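Local coordinates for shikimate dehydrogenase (NADP(+)) (Listeria monocytogenes, PDB 3TNL), which catalyses the reversible NADPH-linked reduction of 3-dehydroshikimate to shikimate, a step of the chorismate pathway that leads to the aromatic amino acids, at residues M157-A162 with K179-F184; N193-V198 with A209-I214; N90-N95 with T123-D128. All blocks are in the same frame, centred on the assembly; numbering follows the deposited sequence.

Contact 1: residues M157-A162 with K179-F184; sequences MTICGA and KEISIF. With NAD (nicotinamide-adenine-dinucleotide), chain H.
The first beta-alpha-beta unit of the nucleotide-binding domain brings strands 157-160 and 180-184 side by side, with Met157 facing Ile181 and Cys160 facing Phe184. The strands run parallel, with an angle of 22° between their short axes. Five backbone hydrogen bonds join them. Met157 N donates to Glu180 O, and Met157 O accepts from Ser182 N at 2.9 Å. Ile159 repeats the pattern: its N donates to Ser182 O and its O accepts from Phe184 N. Gly161 N closes the series on Phe184 O at 3.0 Å.

One face of the sheet carries Met157, Ile159, Ile181 and Ile183, and helix 164-175 packs against it. With CG1 of Ile159 anti to the backbone N (chi1 -175°), Ile159 CG2 is the branch that meets Ile181 CG2, at 4.0 Å. Ile159 CG2 also lies 4.1 Å from Ile183 CG1. The other face carries Thr158, Cys160, Ser182 and Phe184. Here Thr158 CG2 approaches the Phe184 ring obliquely, 3.8 Å from Phe184 CE2. The hydroxyls on this face are bonded further out, Thr158 OG1 to Ser227 OG and Ser182 OG to Glu223 OE1. Helix 217-226 covers this side.

Gly161 takes a positive phi (128°) where the chain leaves the strand for the turn. Ile183 CG2 touches Gly161 O at 3.4 Å. The chain then turns, and Ala162 N donates to the ribose oxygen O3B of NAD at 2.9 Å. Gly164 N and Ala165 N also bond the dinucleotide. A parallel strand pair ending in a glycine-rich turn on the dinucleotide is the hallmark of the Rossmann fold.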
loop_
_atom_site.group_PDB
_atom_site.type_symbol
_atom_site.label_atom_id
_atom_site.label_comp_id
_atom_site.label_asym_id
_atom_site.label_seq_id
_atom_site.Cartn_x
_atom_site.Cartn_y
_atom_site.Cartn_z
ATOM N N MET B 157 -27.321 -21.151 22.873
ATOM C CA MET B 157 -25.985 -21.568 22.495
ATOM C C MET B 157 -25.175 -21.746 23.749
ATOM O O MET B 157 -25.290 -20.956 24.681
ATOM C CB MET B 157 -25.292 -20.509 21.609
ATOM C CG MET B 157 -23.806 -20.802 21.320
ATOM S SD MET B 157 -23.057 -19.721 20.061
ATOM C CE MET B 157 -23.215 -18.129 20.879
ATOM N N THR B 158 -24.347 -22.789 23.752
ATOM C CA THR B 158 -23.349 -23.038 24.776
ATOM C C THR B 158 -22.006 -22.852 24.032
ATOM O O THR B 158 -21.804 -23.410 22.986
ATOM C CB THR B 158 -23.436 -24.401 25.416
ATOM O OG1 THR B 158 -24.667 -24.457 26.159
ATOM C CG2 THR B 158 -22.296 -24.649 26.367
ATOM N N ILE B 159 -21.118 -22.054 24.587
ATOM C CA ILE B 159 -19.857 -21.757 23.928
ATOM C C ILE B 159 -18.694 -21.771 24.907
ATOM O O ILE B 159 -18.816 -21.311 26.053
ATOM C CB ILE B 159 -19.977 -20.413 23.177
ATOM C CG1 ILE B 159 -18.715 -20.111 22.357
ATOM C CG2 ILE B 159 -20.294 -19.253 24.137
ATOM C CD1 ILE B 159 -18.860 -18.887 21.452
ATOM N N CYS B 160 -17.565 -22.316 24.453
ATOM C CA CYS B 160 -16.329 -22.348 25.210
ATOM C C CYS B 160 -15.420 -21.246 24.689
ATOM O O CYS B 160 -15.129 -21.169 23.509
ATOM C CB CYS B 160 -15.567 -23.663 25.026
ATOM S SG CYS B 160 -16.484 -25.101 25.562
ATOM N N GLY B 161 -14.980 -20.382 25.596
ATOM C CA GLY B 161 -14.035 -19.331 25.267
ATOM C C GLY B 161 -14.471 -17.948 25.696
ATOM O O GLY B 161 -15.649 -17.665 25.929
ATOM N N ALA B 162 -13.481 -17.068 25.733
ATOM C CA ALA B 162 -13.653 -15.670 26.188
ATOM C C ALA B 162 -12.596 -14.722 25.651
ATOM O O ALA B 162 -12.411 -13.608 26.204
ATOM C CB ALA B 162 -13.715 -15.599 27.697
ATOM N N LYS B 179 -31.461 -16.449 21.977
ATOM C CA LYS B 179 -32.228 -16.233 23.219
ATOM C C LYS B 179 -31.428 -16.367 24.504
ATOM O O LYS B 179 -31.667 -15.637 25.473
ATOM C CB LYS B 179 -33.433 -17.197 23.258
ATOM C CG LYS B 179 -34.397 -17.039 24.450
ATOM C CD LYS B 179 -35.406 -18.206 24.520
ATOM C CE LYS B 179 -36.434 -17.956 25.612
ATOM N NZ LYS B 179 -35.785 -17.670 26.907
ATOM N N GLU B 180 -30.494 -17.313 24.513
ATOM C CA GLU B 180 -29.694 -17.582 25.699
ATOM C C GLU B 180 -28.307 -18.002 25.283
ATOM O O GLU B 180 -28.163 -18.714 24.287
ATOM C CB GLU B 180 -30.297 -18.780 26.448
ATOM C CG GLU B 180 -31.769 -18.687 26.802
ATOM C CD GLU B 180 -32.263 -19.987 27.445
ATOM O OE1 GLU B 180 -32.608 -20.938 26.684
ATOM O OE2 GLU B 180 -32.371 -19.996 28.705
ATOM N N ILE B 181 -27.321 -17.575 26.039
ATOM C CA ILE B 181 -25.933 -17.952 25.805
ATOM C C ILE B 181 -25.296 -18.359 27.118
ATOM O O ILE B 181 -25.309 -17.604 28.090
ATOM C CB ILE B 181 -25.103 -16.790 25.184
ATOM C CG1 ILE B 181 -25.699 -16.410 23.819
ATOM C CG2 ILE B 181 -23.653 -17.189 25.032
ATOM C CD1 ILE B 181 -25.025 -15.261 23.116
ATOM N N SER B 182 -24.759 -19.572 27.151
ATOM C CA SER B 182 -24.021 -20.073 28.276
ATOM C C SER B 182 -22.550 -20.204 27.888
ATOM O O SER B 182 -22.203 -20.986 27.003
ATOM C CB SER B 182 -24.555 -21.390 28.781
ATOM O OG SER B 182 -25.877 -21.189 29.289
ATOM N N ILE B 183 -21.717 -19.418 28.570
ATOM C CA ILE B 183 -20.274 -19.374 28.313
ATOM C C ILE B 183 -19.533 -20.188 29.355
ATOM O O ILE B 183 -19.819 -20.092 30.556
ATOM C CB ILE B 183 -19.743 -17.918 28.401
ATOM C CG1 ILE B 183 -20.566 -16.979 27.493
ATOM C CG2 ILE B 183 -18.214 -17.850 28.126
ATOM C CD1 ILE B 183 -20.294 -15.484 27.704
ATOM N N PHE B 184 -18.559 -20.968 28.883
ATOM C CA PHE B 184 -17.669 -21.740 29.739
ATOM C C PHE B 184 -16.236 -21.337 29.432
ATOM O O PHE B 184 -15.828 -21.274 28.283
ATOM C CB PHE B 184 -17.827 -23.239 29.549
ATOM C CG PHE B 184 -19.101 -23.774 30.122
ATOM C CD1 PHE B 184 -19.086 -24.485 31.296
ATOM C CD2 PHE B 184 -20.320 -23.559 29.477
ATOM C CE1 PHE B 184 -20.263 -24.972 31.835
ATOM C CE2 PHE B 184 -21.497 -24.040 30.004
ATOM C CZ PHE B 184 -21.472 -24.729 31.205
HETATM P PA NAD H . -7.564 -15.510 22.375
HETATM O O1A NAD H . -6.078 -15.653 22.695
HETATM O O2A NAD H . -8.150 -14.114 22.286
HETATM O O5B NAD H . -8.404 -16.435 23.407
HETATM C C5B NAD H . -8.024 -17.758 23.786
HETATM C C4B NAD H . -9.215 -18.463 24.447
HETATM O O4B NAD H . -8.904 -19.857 24.605
HETATM C C3B NAD H . -9.455 -17.991 25.867
HETATM O O3B NAD H . -10.870 -18.134 26.151
HETATM C C2B NAD H . -8.683 -18.956 26.736
HETATM O O2B NAD H . -9.226 -19.102 28.041
HETATM C C1B NAD H . -8.856 -20.246 25.961
HETATM N N9A NAD H . -7.829 -21.279 26.142
HETATM C C8A NAD H . -6.589 -21.250 25.600
HETATM N N7A NAD H . -5.940 -22.391 25.912
HETATM C C5A NAD H . -6.755 -23.186 26.649
HETATM C C6A NAD H . -6.693 -24.428 27.248
HETATM N N6A NAD H . -5.590 -25.176 27.143
HETATM N N1A NAD H . -7.769 -24.922 27.898
HETATM C C2A NAD H . -8.904 -24.189 28.015
HETATM N N3A NAD H . -9.044 -22.963 27.461
HETATM C C4A NAD H . -8.008 -22.432 26.775
HETATM O O3 NAD H . -7.781 -16.311 21.009
HETATM P PN NAD H . -8.824 -15.980 19.831
HETATM O O1N NAD H . -8.292 -14.925 18.893
HETATM O O2N NAD H . -10.229 -15.843 20.419
HETATM O O5D NAD H . -8.780 -17.315 18.930
HETATM C C5D NAD H . -9.238 -18.538 19.495
HETATM C C4D NAD H . -9.335 -19.494 18.322
HETATM O O4D NAD H . -10.208 -18.936 17.325
HETATM C C3D NAD H . -7.986 -19.687 17.648
HETATM O O3D NAD H . -7.781 -21.088 17.442
HETATM C C2D NAD H . -8.111 -18.951 16.324
HETATM O O2D NAD H . -7.254 -19.492 15.293
HETATM C C1D NAD H . -9.599 -19.101 16.032
HETATM N N1N NAD H . -10.195 -18.096 15.148
HETATM C C2N NAD H . -10.815 -18.490 14.020
HETATM C C3N NAD H . -11.408 -17.560 13.173
HETATM C C7N NAD H . -12.105 -17.968 11.915
HETATM O O7N NAD H . -12.241 -17.083 11.071
HETATM N N7N NAD H . -12.570 -19.228 11.773
HETATM C C4N NAD H . -11.350 -16.197 13.505
HETATM C C5N NAD H . -10.709 -15.816 14.679
HETATM C C6N NAD H . -10.127 -16.788 15.493
#

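Contact 2: residues N193-V198 with A209-I214; sequences NAEKTV and AQLFDI
Leu211 and Val198 meet across this contact through torsions that send their branches between helix and strand. Leu211 has its CG anti to the backbone N (chi1 174°), which carries both methyls to the helix. Val198 has CG1 in the same relation to its own N (chi1 168°), and CG2 lies beside that N. The two methyls of Val198 therefore touch different parts of the strand. The contact belongs to the second beta-alpha-beta unit of the Rossmann fold, in which helix 191-204 leads from strand 180-185 to the outermost strand 208-213.

Helix and strand run nearly antiparallel, at 160°, with their short axes 8.0 Å apart. No hydrogen bond crosses between the two segments, and van der Waals contacts do the joining. Val198 CG1 lies against the backbone carbonyl of Ala209, 3.7 Å from Ala209 O. Val198 CG2 lies 3.8 Å from Leu211 CB, against the Gln210-Leu211 backbone. The side chains of Val198 and Leu211 are inclined to each other. Both also touch Ile183 of the neighbouring strand, so the helix packs over two strands.

Ala194 is buried and points toward the strand. Next to it on the helix, the exposed Glu195 adds only the aliphatic part of its side chain. Ala194 also touches Ala162 of the glycine-rich turn, and Asn193 ND2 donates to Ala162 O. The helix thus abuts the turn that binds the dinucleotide.

Both methyls of Leu211 touch Ala194 CB, with Leu211 CD1 at 3.6 Å. Leu211 CD2 alone also reaches Glu195 CG, at 3.5 Å, where the two side chains cross at about a right angle.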
loop_
_atom_site.group_PDB
_atom_site.type_symbol
_atom_site.label_atom_id
_atom_site.label_comp_id
_atom_site.label_asym_id
_atom_site.label_seq_id
_atom_site.Cartn_x
_atom_site.Cartn_y
_atom_site.Cartn_z
ATOM N N ASN B 193 -12.898 -11.096 31.347
ATOM C CA ASN B 193 -13.459 -10.581 30.113
ATOM C C ASN B 193 -14.816 -11.239 29.862
ATOM O O ASN B 193 -15.761 -10.610 29.418
ATOM C CB ASN B 193 -12.557 -10.870 28.916
ATOM C CG ASN B 193 -13.077 -10.229 27.664
ATOM O OD1 ASN B 193 -13.351 -9.013 27.646
ATOM N ND2 ASN B 193 -13.256 -11.034 26.603
ATOM N N ALA B 194 -14.910 -12.543 30.126
ATOM C CA ALA B 194 -16.192 -13.226 29.945
ATOM C C ALA B 194 -17.248 -12.628 30.900
ATOM O O ALA B 194 -18.430 -12.515 30.538
ATOM C CB ALA B 194 -16.055 -14.744 30.170
ATOM N N GLU B 195 -16.825 -12.247 32.110
ATOM C CA GLU B 195 -17.763 -11.633 33.088
ATOM C C GLU B 195 -18.281 -10.307 32.496
ATOM O O GLU B 195 -19.468 -9.991 32.592
ATOM C CB GLU B 195 -17.110 -11.452 34.447
ATOM C CG GLU B 195 -16.857 -12.753 35.187
ATOM C CD GLU B 195 -16.055 -12.559 36.487
ATOM O OE1 GLU B 195 -15.040 -11.845 36.457
ATOM O OE2 GLU B 195 -16.425 -13.162 37.521
ATOM N N LYS B 196 -17.389 -9.548 31.870
ATOM C CA LYS B 196 -17.803 -8.305 31.208
ATOM C C LYS B 196 -18.772 -8.577 30.043
ATOM O O LYS B 196 -19.784 -7.880 29.879
ATOM C CB LYS B 196 -16.580 -7.502 30.734
ATOM C CG LYS B 196 -15.871 -6.739 31.868
ATOM C CD LYS B 196 -14.912 -5.654 31.325
ATOM C CE LYS B 196 -13.777 -6.201 30.471
ATOM N NZ LYS B 196 -12.851 -5.098 30.018
ATOM N N THR B 197 -18.509 -9.626 29.254
ATOM C CA THR B 197 -19.384 -9.983 28.158
ATOM C C THR B 197 -20.801 -10.318 28.664
ATOM O O THR B 197 -21.794 -9.906 28.065
ATOM C CB THR B 197 -18.783 -11.128 27.395
ATOM O OG1 THR B 197 -17.536 -10.679 26.830
ATOM C CG2 THR B 197 -19.723 -11.648 26.295
ATOM N N VAL B 198 -20.879 -11.088 29.737
ATOM C CA VAL B 198 -22.164 -11.415 30.343
ATOM C C VAL B 198 -22.931 -10.142 30.728
ATOM O O VAL B 198 -24.124 -10.046 30.455
ATOM C CB VAL B 198 -21.983 -12.326 31.565
ATOM C CG1 VAL B 198 -23.292 -12.423 32.388
ATOM C CG2 VAL B 198 -21.519 -13.724 31.090
ATOM N N ALA B 209 -27.589 -14.353 29.322
ATOM C CA ALA B 209 -26.222 -14.847 29.334
ATOM C C ALA B 209 -25.780 -15.235 30.736
ATOM O O ALA B 209 -26.156 -14.608 31.740
ATOM C CB ALA B 209 -25.286 -13.778 28.757
ATOM N N GLN B 210 -24.941 -16.257 30.801
ATOM C CA GLN B 210 -24.338 -16.716 32.040
ATOM C C GLN B 210 -22.974 -17.312 31.745
ATOM O O GLN B 210 -22.726 -17.733 30.612
ATOM C CB GLN B 210 -25.224 -17.676 32.811
ATOM C CG GLN B 210 -25.676 -18.844 32.103
ATOM C CD GLN B 210 -26.866 -19.553 32.822
ATOM O OE1 GLN B 210 -27.204 -19.289 33.999
ATOM N NE2 GLN B 210 -27.457 -20.484 32.113
ATOM N N LEU B 211 -22.110 -17.293 32.767
ATOM C CA LEU B 211 -20.742 -17.800 32.693
ATOM C C LEU B 211 -20.468 -18.852 33.774
ATOM O O LEU B 211 -20.889 -18.700 34.922
ATOM C CB LEU B 211 -19.763 -16.641 32.887
ATOM C CG LEU B 211 -18.278 -16.985 32.984
ATOM C CD1 LEU B 211 -17.705 -17.590 31.719
ATOM C CD2 LEU B 211 -17.534 -15.706 33.411
ATOM N N PHE B 212 -19.774 -19.915 33.385
ATOM C CA PHE B 212 -19.348 -20.973 34.274
ATOM C C PHE B 212 -17.901 -21.383 33.999
ATOM O O PHE B 212 -17.371 -21.172 32.910
ATOM C CB PHE B 212 -20.207 -22.202 34.060
ATOM C CG PHE B 212 -21.691 -21.941 34.204
ATOM C CD1 PHE B 212 -22.267 -21.849 35.445
ATOM C CD2 PHE B 212 -22.492 -21.805 33.084
ATOM C CE1 PHE B 212 -23.647 -21.618 35.568
ATOM C CE2 PHE B 212 -23.869 -21.611 33.211
ATOM C CZ PHE B 212 -24.417 -21.502 34.458
ATOM N N ASP B 213 -17.284 -22.031 34.976
ATOM C CA ASP B 213 -15.945 -22.609 34.829
ATOM C C ASP B 213 -16.088 -23.843 33.932
ATOM O O ASP B 213 -17.016 -24.626 34.101
ATOM C CB ASP B 213 -15.465 -23.021 36.230
ATOM C CG ASP B 213 -14.011 -23.412 36.304
ATOM O OD1 ASP B 213 -13.451 -23.209 37.421
ATOM O OD2 ASP B 213 -13.409 -23.857 35.322
ATOM N N ILE B 214 -15.143 -24.040 33.017
ATOM C CA ILE B 214 -15.123 -25.219 32.155
ATOM C C ILE B 214 -14.984 -26.509 32.994
ATOM O O ILE B 214 -15.294 -27.605 32.525
ATOM C CB ILE B 214 -13.981 -25.112 31.061
ATOM C CG1 ILE B 214 -14.090 -26.209 29.992
ATOM C CG2 ILE B 214 -12.584 -25.116 31.718
ATOM C CD1 ILE B 214 -15.374 -26.167 29.159
#

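Contact 3: residues N90-N95 with T123-D128; sequences NLRGWN and TVVNDD
The Arg92 guanidinium has Val125 CG2 over the centre of one face, 3.4 Å above its plane, and Asp127 OD1 and water 2 at its edge. The Trp94 ring has Val124 on one face, with CG1 3.8 Å from the centroid of the six-membered ring in a CH-pi contact. Trp94 NE1 is buried without a hydrogen-bond partner.

Arg92 NH2 makes a salt bridge to Asp127 OD1 at 2.9 Å. The donor arrives from above the carboxylate, whose plane is turned 87° from the guanidinium. The same nitrogen bonds Asn126 O, and water 2 links NH1 to Asp127 OD1. Arg92 NE is held by Trp300 O of helix 286-301.

Asn126 points its CG anti to the backbone N (chi1 -173°), and its ND2 reaches Leu91 O at 3.2 Å. Its backbone N donates to Arg92 O. Trp94 and Val124 form a hydrogen-bonded pair, the shorter bond being Val124 N to Trp94 O at 2.8 Å. Gly93 and Val125 form a non-hydrogen-bonded pair, Gly93 CA lying 4.2 Å from Val125 CA. Strands 93-95 and 123-127 are antiparallel neighbours in the mixed sheet of the substrate-binding domain of shikimate dehydrogenases; strand 123-127 directly follows Asn122, which probably binds shikimate.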
loop_
_atom_site.group_PDB
_atom_site.type_symbol
_atom_site.label_atom_id
_atom_site.label_comp_id
_atom_site.label_asym_id
_atom_site.label_seq_id
_atom_site.Cartn_x
_atom_site.Cartn_y
_atom_site.Cartn_z
ATOM N N ASN B 90 -5.123 8.478 2.146
ATOM C CA ASN B 90 -6.518 8.314 1.710
ATOM C C ASN B 90 -6.892 6.862 1.404
ATOM O O ASN B 90 -7.618 6.594 0.454
ATOM C CB ASN B 90 -6.836 9.188 0.484
ATOM C CG ASN B 90 -8.327 9.440 0.323
ATOM O OD1 ASN B 90 -9.057 9.508 1.319
ATOM N ND2 ASN B 90 -8.781 9.612 -0.916
ATOM N N LEU B 91 -6.407 5.919 2.212
ATOM C CA LEU B 91 -6.807 4.523 2.019
ATOM C C LEU B 91 -8.302 4.360 2.239
ATOM O O LEU B 91 -8.883 4.936 3.155
ATOM C CB LEU B 91 -6.098 3.570 2.973
ATOM C CG LEU B 91 -4.592 3.384 2.827
ATOM C CD1 LEU B 91 -4.258 1.986 3.420
ATOM C CD2 LEU B 91 -4.083 3.549 1.418
ATOM N N ARG B 92 -8.912 3.548 1.382
ATOM C CA ARG B 92 -10.347 3.275 1.521
ATOM C C ARG B 92 -10.663 2.464 2.792
ATOM O O ARG B 92 -11.740 2.604 3.387
ATOM C CB ARG B 92 -10.804 2.483 0.313
ATOM C CG ARG B 92 -12.241 1.971 0.380
ATOM C CD ARG B 92 -13.278 3.070 0.608
ATOM N NE ARG B 92 -14.613 2.510 0.604
ATOM C CZ ARG B 92 -15.698 3.157 1.023
ATOM N NH1 ARG B 92 -16.869 2.542 0.998
ATOM N NH2 ARG B 92 -15.633 4.404 1.493
ATOM N N GLY B 93 -9.742 1.610 3.220
ATOM C CA GLY B 93 -9.962 0.795 4.392
ATOM C C GLY B 93 -8.845 -0.180 4.669
ATOM O O GLY B 93 -7.851 -0.209 3.947
ATOM N N TRP B 94 -9.006 -0.935 5.749
ATOM C CA TRP B 94 -8.040 -1.929 6.160
ATOM C C TRP B 94 -8.644 -2.848 7.213
ATOM O O TRP B 94 -9.665 -2.506 7.849
ATOM C CB TRP B 94 -6.784 -1.267 6.749
ATOM C CG TRP B 94 -6.952 -0.316 7.905
ATOM C CD1 TRP B 94 -6.839 -0.619 9.207
ATOM C CD2 TRP B 94 -7.166 1.105 7.839
ATOM N NE1 TRP B 94 -6.987 0.509 9.986
ATOM C CE2 TRP B 94 -7.183 1.579 9.160
ATOM C CE3 TRP B 94 -7.352 2.023 6.789
ATOM C CZ2 TRP B 94 -7.372 2.916 9.466
ATOM C CZ3 TRP B 94 -7.559 3.343 7.107
ATOM C CH2 TRP B 94 -7.564 3.774 8.440
ATOM N N ASN B 95 -8.065 -4.041 7.314
ATOM C CA ASN B 95 -8.357 -4.955 8.403
ATOM C C ASN B 95 -7.355 -4.700 9.545
ATOM O O ASN B 95 -6.245 -4.176 9.339
ATOM C CB ASN B 95 -8.271 -6.408 7.991
ATOM C CG ASN B 95 -9.517 -6.928 7.315
ATOM O OD1 ASN B 95 -9.398 -7.660 6.344
ATOM N ND2 ASN B 95 -10.706 -6.610 7.849
ATOM N N THR B 123 -12.148 -4.177 11.135
ATOM C CA THR B 123 -12.355 -3.621 9.800
ATOM C C THR B 123 -12.617 -2.116 9.885
ATOM O O THR B 123 -13.478 -1.687 10.622
ATOM C CB THR B 123 -13.571 -4.284 9.155
ATOM O OG1 THR B 123 -13.343 -5.707 9.020
ATOM C CG2 THR B 123 -13.894 -3.689 7.790
ATOM N N VAL B 124 -11.866 -1.326 9.122
ATOM C CA VAL B 124 -12.034 0.100 9.078
ATOM C C VAL B 124 -12.345 0.536 7.658
ATOM O O VAL B 124 -11.818 -0.034 6.696
ATOM C CB VAL B 124 -10.745 0.841 9.555
ATOM C CG1 VAL B 124 -10.914 2.375 9.477
ATOM C CG2 VAL B 124 -10.392 0.449 11.017
ATOM N N VAL B 125 -13.216 1.538 7.534
ATOM C CA VAL B 125 -13.544 2.139 6.230
ATOM C C VAL B 125 -13.459 3.650 6.384
ATOM O O VAL B 125 -13.752 4.196 7.448
ATOM C CB VAL B 125 -14.914 1.669 5.673
ATOM C CG1 VAL B 125 -16.066 2.078 6.603
ATOM C CG2 VAL B 125 -15.163 2.204 4.279
ATOM N N ASN B 126 -12.989 4.294 5.322
ATOM C CA ASN B 126 -12.782 5.729 5.256
ATOM C C ASN B 126 -13.757 6.379 4.271
ATOM O O ASN B 126 -13.784 5.981 3.094
ATOM C CB ASN B 126 -11.366 5.952 4.766
ATOM C CG ASN B 126 -10.941 7.411 4.805
ATOM O OD1 ASN B 126 -11.753 8.303 4.923
ATOM N ND2 ASN B 126 -9.646 7.646 4.609
ATOM N N ASP B 127 -14.614 7.286 4.743
ATOM C CA ASP B 127 -15.526 8.042 3.872
ATOM C C ASP B 127 -15.268 9.523 4.077
ATOM O O ASP B 127 -15.507 10.040 5.165
ATOM C CB ASP B 127 -16.981 7.742 4.214
ATOM C CG ASP B 127 -17.362 6.344 3.899
ATOM O OD1 ASP B 127 -17.672 6.044 2.724
ATOM O OD2 ASP B 127 -17.373 5.531 4.834
ATOM N N ASP B 128 -14.709 10.185 3.060
ATOM C CA ASP B 128 -14.457 11.646 3.111
ATOM C C ASP B 128 -13.589 11.960 4.341
ATOM O O ASP B 128 -13.771 12.991 4.988
ATOM C CB ASP B 128 -15.839 12.352 3.175
ATOM C CG ASP B 128 -15.801 13.860 2.866
ATOM O OD1 ASP B 128 -14.809 14.372 2.292
ATOM O OD2 ASP B 128 -16.830 14.532 3.183
HETATM O O HOH W 1 -11.535 9.747 1.995
HETATM O O HOH W 2 -19.300 3.987 1.738
#

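Overall arrangement
Along the chain, contact 3 comes first, then contact 1, then contact 2. Contacts 1 and 2 are neighbours, with centres 8 Å apart. They share the parallel sheet: strand 180-185 lies between strands 156-160 and 208-213. Ile183 N and Gln210 O, 2.8 Å apart, probably form a hydrogen bond between the two contacts. Contact 3 sits in the other sheet, which is mixed. Its centre is about 32 Å from that of contact 1 and 33 Å from that of contact 2. Contacts 1 and 3 lie on opposite sides of the chain's centre. The two sheets fit the two-domain build of shikimate dehydrogenases, one domain for the dinucleotide and one for the substrate, consistent with a reaction where they meet.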